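Local coordinates for protein EH1AB1 (Metagenome, PDB 6I8F) that hydrolyses esters, as an alpha/beta-hydrolase-fold enzyme from a lake metagenome that probably works through a serine–histidine–aspartate triad, at residues F198-Y203 with P261-T266; S212-A217 with L272-R277; G103-G108 with I131-A136. All blocks are in the same frame, centred on the assembly; numbering follows the deposited sequence.

Contact 1. Residues F198-Y203 with P261-T266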
loop_
_atom_site.group_PDB
_atom_site.type_symbol
_atom_site.label_atom_id
_atom_site.label_comp_id
_atom_site.label_asym_id
_atom_site.label_seq_id
_atom_site.Cartn_x
_atom_site.Cartn_y
_atom_site.Cartn_z
ATOM N N PHE A 198 10.483 10.222 1.006
ATOM C CA PHE A 198 9.481 9.293 0.471
ATOM C C PHE A 198 9.400 9.513 -1.037
ATOM O O PHE A 198 9.660 10.627 -1.488
ATOM C CB PHE A 198 8.135 9.532 1.160
ATOM C CG PHE A 198 7.002 8.595 0.805
ATOM C CD1 PHE A 198 6.095 8.915 -0.189
ATOM C CD2 PHE A 198 6.814 7.410 1.502
ATOM C CE1 PHE A 198 5.035 8.074 -0.498
ATOM C CE2 PHE A 198 5.744 6.572 1.207
ATOM C CZ PHE A 198 4.861 6.904 0.202
ATOM N N GLN A 199 9.054 8.461 -1.790
ATOM C CA GLN A 199 8.889 8.557 -3.239
ATOM C C GLN A 199 7.576 7.875 -3.644
ATOM O O GLN A 199 7.326 6.724 -3.309
ATOM C CB GLN A 199 10.109 8.009 -3.995
ATOM C CG GLN A 199 10.437 6.540 -3.720
ATOM C CD GLN A 199 11.702 6.075 -4.408
ATOM O OE1 GLN A 199 11.900 6.293 -5.604
ATOM N NE2 GLN A 199 12.582 5.419 -3.660
ATOM N N MET A 200 6.729 8.621 -4.361
ATOM C CA MET A 200 5.449 8.125 -4.825
ATOM C C MET A 200 5.545 7.932 -6.340
ATOM O O MET A 200 5.486 8.893 -7.101
ATOM C CB MET A 200 4.316 9.097 -4.467
ATOM C CG MET A 200 2.953 8.674 -5.015
ATOM S SD MET A 200 1.710 9.996 -4.938
ATOM C CE MET A 200 1.590 10.252 -3.172
ATOM N N LEU A 201 5.736 6.681 -6.766
ATOM C CA LEU A 201 5.954 6.358 -8.168
ATOM C C LEU A 201 4.679 5.742 -8.760
ATOM O O LEU A 201 4.342 4.591 -8.501
ATOM C CB LEU A 201 7.151 5.411 -8.287
ATOM C CG LEU A 201 8.396 5.771 -7.473
ATOM C CD1 LEU A 201 9.488 4.739 -7.724
ATOM C CD2 LEU A 201 8.905 7.168 -7.791
ATOM N N ILE A 202 3.966 6.546 -9.551
ATOM C CA ILE A 202 2.715 6.137 -10.194
ATOM C C ILE A 202 3.040 5.688 -11.630
ATOM O O ILE A 202 3.449 6.496 -12.458
ATOM C CB ILE A 202 1.683 7.281 -10.182
ATOM C CG1 ILE A 202 1.455 7.863 -8.781
ATOM C CG2 ILE A 202 0.392 6.825 -10.849
ATOM C CD1 ILE A 202 1.094 6.848 -7.708
ATOM N N TYR A 203 2.831 4.395 -11.890
ATOM C CA TYR A 203 3.191 3.701 -13.136
ATOM C C TYR A 203 4.390 4.380 -13.790
ATOM O O TYR A 203 4.287 4.898 -14.895
ATOM C CB TYR A 203 1.997 3.508 -14.081
ATOM C CG TYR A 203 0.982 4.615 -14.192
ATOM C CD1 TYR A 203 1.281 5.831 -14.780
ATOM C CD2 TYR A 203 -0.311 4.417 -13.744
ATOM C CE1 TYR A 203 0.325 6.828 -14.903
ATOM C CE2 TYR A 203 -1.282 5.394 -13.873
ATOM C CZ TYR A 203 -0.965 6.602 -14.458
ATOM O OH TYR A 203 -1.935 7.547 -14.572
ATOM N N PRO A 261 11.780 5.379 1.393
ATOM C CA PRO A 261 10.564 4.561 1.358
ATOM C C PRO A 261 9.674 4.989 0.181
ATOM O O PRO A 261 9.673 6.147 -0.213
ATOM C CB PRO A 261 9.899 4.832 2.714
ATOM C CG PRO A 261 11.040 5.266 3.611
ATOM C CD PRO A 261 12.011 5.993 2.709
ATOM N N ALA A 262 8.935 4.032 -0.371
ATOM C CA ALA A 262 8.306 4.205 -1.649
ATOM C C ALA A 262 6.888 3.640 -1.622
ATOM O O ALA A 262 6.579 2.741 -0.848
ATOM C CB ALA A 262 9.139 3.510 -2.710
ATOM N N PHE A 263 6.046 4.234 -2.473
ATOM C CA PHE A 263 4.798 3.690 -2.932
ATOM C C PHE A 263 4.929 3.532 -4.449
ATOM O O PHE A 263 5.203 4.517 -5.131
ATOM C CB PHE A 263 3.647 4.620 -2.544
ATOM C CG PHE A 263 2.302 4.245 -3.105
ATOM C CD1 PHE A 263 1.484 3.346 -2.446
ATOM C CD2 PHE A 263 1.841 4.799 -4.280
ATOM C CE1 PHE A 263 0.239 3.008 -2.951
ATOM C CE2 PHE A 263 0.606 4.444 -4.800
ATOM C CZ PHE A 263 -0.200 3.565 -4.122
ATOM N N VAL A 264 4.755 2.310 -4.961
ATOM C CA VAL A 264 4.889 2.026 -6.398
ATOM C C VAL A 264 3.567 1.418 -6.883
ATOM O O VAL A 264 3.111 0.396 -6.359
ATOM C CB VAL A 264 6.085 1.095 -6.686
ATOM C CG1 VAL A 264 6.271 0.889 -8.178
ATOM C CG2 VAL A 264 7.379 1.593 -6.057
ATOM N N LEU A 265 2.941 2.077 -7.858
ATOM C CA LEU A 265 1.669 1.658 -8.382
ATOM C C LEU A 265 1.847 1.270 -9.854
ATOM O O LEU A 265 2.492 2.013 -10.607
ATOM C CB LEU A 265 0.658 2.797 -8.221
ATOM C CG LEU A 265 -0.765 2.494 -8.698
ATOM C CD1 LEU A 265 -1.784 3.268 -7.882
ATOM C CD2 LEU A 265 -0.932 2.819 -10.175
ATOM N N THR A 266 1.284 0.114 -10.237
ATOM C CA THR A 266 1.177 -0.264 -11.638
ATOM C C THR A 266 -0.291 -0.424 -12.044
ATOM O O THR A 266 -1.167 -0.770 -11.240
ATOM C CB THR A 266 1.974 -1.535 -11.963
ATOM O OG1 THR A 266 1.487 -2.592 -11.137
ATOM C CG2 THR A 266 3.467 -1.350 -11.784
#

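Contact 2. Residues S212-A217 with L272-R277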
loop_
_atom_site.group_PDB
_atom_site.type_symbol
_atom_site.label_atom_id
_atom_site.label_comp_id
_atom_site.label_asym_id
_atom_site.label_seq_id
_atom_site.Cartn_x
_atom_site.Cartn_y
_atom_site.Cartn_z
ATOM N N SER A 212 10.480 -5.227 -21.728
ATOM C CA SER A 212 9.828 -6.208 -20.871
ATOM C C SER A 212 8.752 -6.969 -21.658
ATOM O O SER A 212 8.285 -6.505 -22.703
ATOM C CB SER A 212 9.205 -5.516 -19.691
ATOM O OG SER A 212 8.081 -4.759 -20.119
ATOM N N ALA A 213 8.303 -8.100 -21.107
ATOM C CA ALA A 213 7.177 -8.842 -21.672
ATOM C C ALA A 213 5.966 -7.914 -21.871
ATOM O O ALA A 213 5.339 -7.942 -22.936
ATOM C CB ALA A 213 6.828 -10.024 -20.799
ATOM N N SER A 214 5.645 -7.082 -20.861
ATOM C CA SER A 214 4.461 -6.216 -20.930
ATOM C C SER A 214 4.619 -5.163 -22.038
ATOM O O SER A 214 3.647 -4.882 -22.744
ATOM C CB SER A 214 4.088 -5.597 -19.580
ATOM O OG SER A 214 5.096 -4.736 -19.071
ATOM N N ARG A 215 5.819 -4.590 -22.205
ATOM C CA ARG A 215 6.073 -3.659 -23.324
ATOM C C ARG A 215 5.836 -4.357 -24.679
ATOM O O ARG A 215 5.257 -3.760 -25.584
ATOM C CB ARG A 215 7.489 -3.071 -23.273
ATOM C CG ARG A 215 7.558 -1.667 -22.692
ATOM C CD ARG A 215 8.987 -1.212 -22.476
ATOM N NE ARG A 215 9.114 -0.047 -21.611
ATOM C CZ ARG A 215 9.566 1.147 -21.994
ATOM N NH1 ARG A 215 9.649 1.458 -23.276
ATOM N NH2 ARG A 215 9.938 2.029 -21.089
ATOM N N VAL A 216 6.290 -5.607 -24.820
ATOM C CA VAL A 216 6.141 -6.353 -26.079
ATOM C C VAL A 216 4.652 -6.636 -26.332
ATOM O O VAL A 216 4.206 -6.550 -27.468
ATOM C CB VAL A 216 6.963 -7.658 -26.105
ATOM C CG1 VAL A 216 6.693 -8.462 -27.371
ATOM C CG2 VAL A 216 8.458 -7.409 -25.953
ATOM N N ALA A 217 3.901 -6.972 -25.276
ATOM C CA ALA A 217 2.484 -7.353 -25.388
ATOM C C ALA A 217 1.625 -6.194 -25.916
ATOM O O ALA A 217 0.578 -6.444 -26.506
ATOM C CB ALA A 217 1.962 -7.838 -24.060
ATOM N N LEU A 272 4.241 -0.541 -19.230
ATOM C CA LEU A 272 5.233 -0.181 -18.198
ATOM C C LEU A 272 5.008 -0.969 -16.896
ATOM O O LEU A 272 5.782 -0.809 -15.956
ATOM C CB LEU A 272 5.162 1.323 -17.905
ATOM C CG LEU A 272 5.515 2.280 -19.044
ATOM C CD1 LEU A 272 5.628 3.697 -18.510
ATOM C CD2 LEU A 272 6.802 1.888 -19.741
ATOM N N ARG A 273 3.968 -1.813 -16.849
ATOM C CA ARG A 273 3.608 -2.576 -15.656
ATOM C C ARG A 273 4.818 -3.356 -15.119
ATOM O O ARG A 273 5.137 -3.236 -13.926
ATOM C CB ARG A 273 2.435 -3.517 -15.963
ATOM C CG ARG A 273 1.871 -4.243 -14.750
ATOM C CD ARG A 273 0.915 -5.352 -15.169
ATOM N NE ARG A 273 1.585 -6.322 -16.031
ATOM C CZ ARG A 273 0.995 -7.351 -16.629
ATOM N NH1 ARG A 273 -0.312 -7.517 -16.547
ATOM N NH2 ARG A 273 1.730 -8.231 -17.285
ATOM N N ASP A 274 5.483 -4.150 -15.978
ATOM C CA ASP A 274 6.522 -5.089 -15.515
ATOM C C ASP A 274 7.711 -4.325 -14.913
ATOM O O ASP A 274 8.236 -4.704 -13.879
ATOM C CB ASP A 274 6.978 -6.043 -16.628
ATOM C CG ASP A 274 5.933 -7.068 -17.055
ATOM O OD1 ASP A 274 4.845 -7.109 -16.430
ATOM O OD2 ASP A 274 6.220 -7.829 -18.011
ATOM N N GLU A 275 8.144 -3.247 -15.558
ATOM C CA GLU A 275 9.332 -2.536 -15.104
ATOM C C GLU A 275 8.999 -1.705 -13.848
ATOM O O GLU A 275 9.887 -1.414 -13.039
ATOM C CB GLU A 275 9.926 -1.735 -16.263
ATOM C CG GLU A 275 9.191 -0.454 -16.606
ATOM C CD GLU A 275 9.519 0.056 -18.005
ATOM O OE1 GLU A 275 9.359 -0.728 -18.958
ATOM O OE2 GLU A 275 9.942 1.220 -18.137
ATOM N N GLY A 276 7.724 -1.328 -13.678
ATOM C CA GLY A 276 7.283 -0.697 -12.432
ATOM C C GLY A 276 7.399 -1.666 -11.268
ATOM O O GLY A 276 7.997 -1.363 -10.220
ATOM N N ARG A 277 6.856 -2.865 -11.474
ATOM C CA ARG A 277 6.889 -3.897 -10.457
ATOM C C ARG A 277 8.345 -4.282 -10.161
ATOM O O ARG A 277 8.744 -4.404 -8.991
ATOM C CB ARG A 277 6.078 -5.120 -10.891
ATOM C CG ARG A 277 5.896 -6.126 -9.768
ATOM C CD ARG A 277 5.025 -7.287 -10.187
ATOM N NE ARG A 277 4.872 -8.204 -9.072
ATOM C CZ ARG A 277 4.393 -9.431 -9.167
ATOM N NH1 ARG A 277 3.954 -9.879 -10.338
ATOM N NH2 ARG A 277 4.389 -10.209 -8.096
HETATM O O HOH W 1 7.521 -2.747 -18.483
HETATM O O HOH W 2 11.239 -2.577 -20.158
#

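Contact 3. Residues G103-G108 with I131-A136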
loop_
_atom_site.group_PDB
_atom_site.type_symbol
_atom_site.label_atom_id
_atom_site.label_comp_id
_atom_site.label_asym_id
_atom_site.label_seq_id
_atom_site.Cartn_x
_atom_site.Cartn_y
_atom_site.Cartn_z
ATOM N N GLY A 103 3.470 12.941 -19.048
ATOM C CA GLY A 103 3.338 13.435 -20.419
ATOM C C GLY A 103 4.567 13.166 -21.279
ATOM O O GLY A 103 4.850 13.912 -22.229
ATOM N N GLY A 104 5.334 12.131 -20.936
ATOM C CA GLY A 104 6.438 11.666 -21.763
ATOM C C GLY A 104 7.573 12.676 -21.902
ATOM O O GLY A 104 8.382 12.548 -22.833
ATOM N N PHE A 105 7.644 13.649 -20.977
ATOM C CA PHE A 105 8.604 14.756 -20.990
ATOM C C PHE A 105 8.356 15.709 -22.184
ATOM O O PHE A 105 9.222 16.528 -22.527
ATOM C CB PHE A 105 10.042 14.222 -20.981
ATOM C CG PHE A 105 10.420 13.318 -19.823
ATOM C CD1 PHE A 105 10.646 13.834 -18.561
ATOM C CD2 PHE A 105 10.604 11.955 -20.013
ATOM C CE1 PHE A 105 11.014 13.005 -17.508
ATOM C CE2 PHE A 105 10.947 11.124 -18.952
ATOM C CZ PHE A 105 11.170 11.655 -17.701
ATOM N N VAL A 106 7.165 15.644 -22.790
ATOM C CA VAL A 106 6.837 16.445 -23.992
ATOM C C VAL A 106 5.547 17.250 -23.778
ATOM O O VAL A 106 5.436 18.357 -24.301
ATOM C CB VAL A 106 6.736 15.568 -25.257
ATOM C CG1 VAL A 106 6.266 16.359 -26.473
ATOM C CG2 VAL A 106 8.055 14.876 -25.560
ATOM N N ILE A 107 4.576 16.688 -23.044
ATOM C CA ILE A 107 3.290 17.348 -22.781
ATOM C C ILE A 107 2.993 17.288 -21.275
ATOM O O ILE A 107 3.813 16.816 -20.487
ATOM C CB ILE A 107 2.172 16.698 -23.616
ATOM C CG1 ILE A 107 1.854 15.277 -23.137
ATOM C CG2 ILE A 107 2.520 16.739 -25.099
ATOM C CD1 ILE A 107 0.805 14.581 -23.951
ATOM N N GLY A 108 1.802 17.753 -20.895
ATOM C CA GLY A 108 1.432 17.911 -19.494
ATOM C C GLY A 108 2.010 19.186 -18.911
ATOM O O GLY A 108 3.040 19.701 -19.364
ATOM N N ILE A 131 5.248 20.829 -10.175
ATOM C CA ILE A 131 6.391 21.481 -10.789
ATOM C C ILE A 131 6.188 21.546 -12.302
ATOM O O ILE A 131 5.842 20.547 -12.943
ATOM C CB ILE A 131 7.714 20.771 -10.441
ATOM C CG1 ILE A 131 7.959 20.673 -8.931
ATOM C CG2 ILE A 131 8.877 21.448 -11.161
ATOM C CD1 ILE A 131 8.017 21.991 -8.215
ATOM N N ASP A 132 6.453 22.735 -12.843
ATOM C CA ASP A 132 6.392 23.011 -14.265
ATOM C C ASP A 132 7.825 22.979 -14.817
ATOM O O ASP A 132 8.497 23.994 -14.897
ATOM C CB ASP A 132 5.699 24.353 -14.506
ATOM C CG ASP A 132 5.042 24.492 -15.866
ATOM O OD1 ASP A 132 5.106 23.532 -16.676
ATOM O OD2 ASP A 132 4.457 25.565 -16.103
ATOM N N TYR A 133 8.297 21.774 -15.132
ATOM C CA TYR A 133 9.641 21.564 -15.639
ATOM C C TYR A 133 9.651 21.758 -17.167
ATOM O O TYR A 133 8.625 21.557 -17.844
ATOM C CB TYR A 133 10.122 20.177 -15.222
ATOM C CG TYR A 133 9.236 19.034 -15.651
ATOM C CD1 TYR A 133 8.280 18.501 -14.798
ATOM C CD2 TYR A 133 9.376 18.465 -16.901
ATOM C CE1 TYR A 133 7.478 17.442 -15.179
ATOM C CE2 TYR A 133 8.580 17.407 -17.302
ATOM C CZ TYR A 133 7.631 16.889 -16.438
ATOM O OH TYR A 133 6.850 15.844 -16.842
ATOM N N ARG A 134 10.811 22.155 -17.703
ATOM C CA ARG A 134 11.009 22.305 -19.162
ATOM C C ARG A 134 10.717 20.987 -19.872
ATOM O O ARG A 134 11.042 19.925 -19.343
ATOM C CB ARG A 134 12.448 22.700 -19.503
ATOM C CG ARG A 134 12.750 24.156 -19.203
ATOM C CD ARG A 134 14.201 24.504 -19.439
ATOM N NE ARG A 134 15.066 23.798 -18.514
ATOM C CZ ARG A 134 16.337 23.517 -18.745
ATOM N NH1 ARG A 134 16.896 23.881 -19.893
ATOM N NH2 ARG A 134 17.037 22.868 -17.831
ATOM N N LEU A 135 10.140 21.094 -21.075
ATOM C CA LEU A 135 9.705 19.958 -21.880
ATOM C C LEU A 135 10.476 19.908 -23.209
ATOM O O LEU A 135 10.947 20.935 -23.731
ATOM C CB LEU A 135 8.198 20.089 -22.118
ATOM C CG LEU A 135 7.309 20.118 -20.871
ATOM C CD1 LEU A 135 5.895 20.557 -21.224
ATOM C CD2 LEU A 135 7.280 18.762 -20.192
ATOM N N ALA A 136 10.598 18.686 -23.740
ATOM C CA ALA A 136 11.049 18.395 -25.110
ATOM C C ALA A 136 9.871 18.583 -26.065
ATOM O O ALA A 136 8.727 18.447 -25.638
ATOM C CB ALA A 136 11.572 16.978 -25.173
HETATM O O HOH W 3 5.879 15.103 -19.275
#

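Contact 1. Residues F198-Y203 with P261-T266
Ile-202 brings CD1 to the edge of the Phe-263 ring, in the ring plane and 3.8 Å from CE2, while CG of Met-200 comes up to the neighbouring ring atom CD2. What delivers that methyl is the turn about CG1 (chi2 -53°), which bends the end of Ile-202 toward the next strand, where it also meets CB of Leu-265. On the same face of the sheet Phe-198 lies alongside Phe-263, pointing the same way, with its CZ 3.8 Å from CB of Phe-263. Helix 310-327 covers this face, setting Ala-319 against both Met-200 and Phe-263. On the other face, CD1 of Leu-201 meets CG2 of Val-264 at 4.1 Å, and CG of Gln-199 presses on CB of Ala-262 at 3.4 Å, beneath helix 273-285.

Both strands belong to the parallel part of the central alpha/beta-hydrolase sheet, next to each other and only 2° from exactly parallel, their axes 4.7 Å apart. Backbone bonds shuttle between them: Gln-199 N to Pro-261 O, Phe-263 N to Gln-199 O, Leu-201 N to Phe-263 O and Leu-265 N to Leu-201 O.

At the C-terminal end the chain turns out of the strand, and Tyr-203 N reaches Leu-265 O at 2.7 Å, tilted 26° from the carbonyl plane. Ile-202 CG2 sits over the centre of one face of the Tyr-203 ring, whose OH is bonded to Phe-303 N. At the opposite end, the amide NE2 of Gln-199 is held by Pro-260 O.

Contact 2. Residues S212-A217 with L272-R277
Arg-215 and Glu-275 form a side-on salt bridge, the guanidinium and carboxylate planes 8° apart. NE meets OE1 of Glu-275 at 2.7 Å, and NH2 meets the syn lone pair of OE2 at 3.1 Å in a nearly straight bond. CD2 of Leu-272 lies over one face of that guanidinium, 3.4 Å from NH2 of Arg-215.

Uncharged donors tie the two helix starts together. Ser-214 N donates to OD2 of Asp-274 at 3.0 Å, entering 58° out of the carboxylate plane. OG of Ser-214 stands between its own backbone N and carbonyl carbon (chi1 63°), where it accepts from Asp-274 N at 3.2 Å. That hydroxyl is also bonded to Pro-271 O. Ser-212 is the N-cap of its helix, its OG accepting from Arg-215 N.

Two waters bridge the segments. One accepts from OG of Ser-212 and from Glu-275 N and donates to OE1 of Glu-275; a second joins Ser-212 N to that same carboxylate oxygen.

Residues 213-217 and 273-277 run nearly antiparallel. Helix 213-219 follows strand 198-202 and helix 273-285 follows strand 262-267, while Glu-275 OE2 also holds Thr-206 N and Asp-207 N of the loop between strand 198-202 and helix 213-219.

Contact 3. Residues G103-G108 with I131-A136
Leu-135 sets its two methyls against the backbone of the 103-108 loop. CD1 lies 3.5 Å from Gly-108 O and also near Val-106 O, and CD2 rests 3.8 Å from Phe-105 O. CG stands opposite the carbonyl carbon (chi1 -60°), which carries the isobutyl fork across the curve of the loop. With an alanine here both methyls would be gone, and the loop would probably lose the packing that backs its carbonyls from Phe-105 to Gly-108, becoming freer to shift.

Ala-136 supplies the polar link: its N donates to Phe-105 O at 2.8 Å in a fairly straight bond. Its own carbonyl O receives a CA-H...O contact from Val-106 CA at 3.2 Å, so the two segments are linked through both the N-H and the C=O of Ala-136, and CG2 of Val-106 packs beside CB of Ala-136.

The ring of Phe-105 meets that of Tyr-133, CD1 of Phe-105 lying 4.3 Å from CE2 of Tyr-133, and stacks on Tyr-236. A water links Phe-105, Ile-107 and Tyr-133: it accepts from Phe-105 N and donates to Ile-107 O and, at 2.7 Å, to OH of Tyr-133, a hydroxyl also bonded to His-101 O. Inside the loop Gly-103 O accepts from both Val-106 N and Ile-107 N, drawing it into a tight turn; at the backbone angles of Gly-103 any side chain would jam.

His-101 and the glycines that follow it match the HGGG motif of the hormone-sensitive-lipase family of alpha/beta hydrolases, whose glycine amides build the oxyanion hole, probably the role of this loop too.

Overall arrangement
Contacts 1 and 2 are joined directly: each strand of contact 1 is followed in the chain by a helix of contact 2, and Thr-266 CG2 packs 3.3 Å from Arg-273 O, with the two centres 16 Å apart. Contact 3 stands off, its centre about 19 Å from that of contact 1 and 23 Å from that of contact 2, the nearest atoms about 8 and 9 Å away. Contacts 1 and 2 touch the probable catalytic triad of Ser-175, Asp-270 and His-300, and contact 3 lies near it. Tyr-203 of contact 1 touches Ser-175 and Asp-270; in contact 2, Leu-272 N bonds OD1 of Asp-270 and its side chain touches His-300. Residues 103-108 probably bring the oxyanion hole to the same site.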